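Local structure of monosaccharide ABC transporter substrate-binding protein, CUT2 family (Bradyrhizobium sp., 4YHS) at residues Phe164-Met167 and Gly168-Gly172. The protein probably binds a sugar or related small solute in the periplasm and delivers it to an ABC import system of the CUT2 family. Residues are numbered along the deposited sequence; the frame is centred on the assembly and turned at random.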
loop_
_atom_site.group_PDB
_atom_site.type_symbol
_atom_site.label_atom_id
_atom_site.label_comp_id
_atom_site.label_asym_id
_atom_site.label_seq_id
_atom_site.Cartn_x
_atom_site.Cartn_y
_atom_site.Cartn_z
ATOM N N PHE A 164 2.004 -5.390 -5.158
ATOM C CA PHE A 164 2.837 -4.376 -5.800
ATOM C C PHE A 164 2.928 -4.644 -7.308
ATOM O O PHE A 164 3.263 -3.741 -8.050
ATOM C CB PHE A 164 4.228 -4.303 -5.161
ATOM C CG PHE A 164 4.372 -3.154 -4.180
ATOM C CD1 PHE A 164 4.510 -1.861 -4.633
ATOM C CD2 PHE A 164 4.346 -3.393 -2.814
ATOM C CE1 PHE A 164 4.621 -0.806 -3.741
ATOM C CE2 PHE A 164 4.471 -2.343 -1.924
ATOM C CZ PHE A 164 4.605 -1.058 -2.384
ATOM N N TYR A 165 2.581 -5.861 -7.757
ATOM C CA TYR A 165 2.490 -6.094 -9.200
ATOM C C TYR A 165 1.432 -5.148 -9.768
ATOM O O TYR A 165 1.641 -4.451 -10.774
ATOM C CB TYR A 165 2.117 -7.543 -9.527
ATOM C CG TYR A 165 1.959 -7.794 -11.012
ATOM C CD1 TYR A 165 0.752 -7.568 -11.653
ATOM C CD2 TYR A 165 3.021 -8.246 -11.778
ATOM C CE1 TYR A 165 0.606 -7.783 -13.003
ATOM C CE2 TYR A 165 2.884 -8.441 -13.138
ATOM C CZ TYR A 165 1.671 -8.226 -13.734
ATOM O OH TYR A 165 1.525 -8.445 -15.073
ATOM N N THR A 166 0.291 -5.101 -9.085
ATOM C CA THR A 166 -0.836 -4.273 -9.522
ATOM C C THR A 166 -0.531 -2.783 -9.408
ATOM O O THR A 166 -0.952 -1.990 -10.259
ATOM C CB THR A 166 -2.120 -4.593 -8.698
ATOM O OG1 THR A 166 -2.307 -6.004 -8.660
ATOM C CG2 THR A 166 -3.364 -3.903 -9.302
HETATM N N MSE A 167 0.168 -2.367 -8.352
HETATM C CA MSE A 167 0.632 -0.984 -8.290
HETATM C C MSE A 167 1.483 -0.584 -9.501
HETATM O O MSE A 167 1.299 0.510 -10.069
HETATM C CB MSE A 167 1.434 -0.734 -7.018
HETATM C CG MSE A 167 0.664 -0.999 -5.737
HETATM SE SE MSE A 167 -0.667 0.393 -5.399
HETATM C CE MSE A 167 0.545 1.636 -4.469
ATOM N N GLY A 168 2.460 -1.422 -9.871
ATOM C CA GLY A 168 3.263 -1.137 -11.050
ATOM C C GLY A 168 2.438 -1.148 -12.337
ATOM O O GLY A 168 2.576 -0.289 -13.212
ATOM N N ALA A 169 1.560 -2.140 -12.453
ATOM C CA ALA A 169 0.728 -2.309 -13.631
ATOM C C ALA A 169 -0.194 -1.115 -13.872
ATOM O O ALA A 169 -0.318 -0.645 -14.992
ATOM C CB ALA A 169 -0.093 -3.575 -13.513
ATOM N N GLU A 170 -0.815 -0.611 -12.810
ATOM C CA GLU A 170 -1.735 0.502 -12.955
ATOM C C GLU A 170 -0.961 1.745 -13.376
ATOM O O GLU A 170 -1.452 2.578 -14.177
ATOM C CB GLU A 170 -2.516 0.719 -11.654
ATOM C CG GLU A 170 -3.576 -0.354 -11.428
ATOM C CD GLU A 170 -4.724 -0.251 -12.431
ATOM O OE1 GLU A 170 -4.913 0.835 -13.013
ATOM O OE2 GLU A 170 -5.423 -1.258 -12.650
ATOM N N THR A 171 0.265 1.860 -12.880
ATOM C CA THR A 171 1.096 3.015 -13.206
ATOM C C THR A 171 1.433 2.948 -14.720
ATOM O O THR A 171 1.360 3.952 -15.460
ATOM C CB THR A 171 2.380 3.045 -12.370
ATOM O OG1 THR A 171 2.062 3.052 -10.967
ATOM C CG2 THR A 171 3.170 4.310 -12.704
ATOM N N GLY A 172 1.808 1.764 -15.161
ATOM C CA GLY A 172 2.167 1.541 -16.543
ATOM C C GLY A 172 0.993 1.741 -17.497
ATOM O O GLY A 172 1.139 2.356 -18.551
#
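Y165 brings ring atom CE1 obliquely up to the methyl of A169, one turn further along helix 164-178, with 4.3 Å between CE1 and A169 CB. These residues form the first turns of that helix in a periplasmic binding protein fold, and successive i to i+4 bonds run from F164 O, Y165 O and T166 O to the amides of G168, A169 and E170. The Y165 ring, its CG anti to the backbone N (chi1 178°), slants toward the C-terminal end of the helix, which carries CE1 to A169; its hydroxyl is hydrogen-bonded to D209 on helix 198-211. F164, at the start of the helix, meets the ring of W199 and touches a bound bis-tris molecule, which may mark the ligand pocket. T166 and E170 run side by side: T166 CG2 lies 4.1 Å from E170 CG, and I327 of strand 322-331 touches both side chains. The buried selenomethionine M167 packs against P295 and Y277. M167 O is gripped twice, by T171 N at 3.3 Å and by T171 OG1 at 2.8 Å. Replacing T171 with a valine would probably cost M167 O the shorter bond, leaving the longer one from the amide. T171 N and OG1 approach from opposite faces of the M167 carbonyl plane.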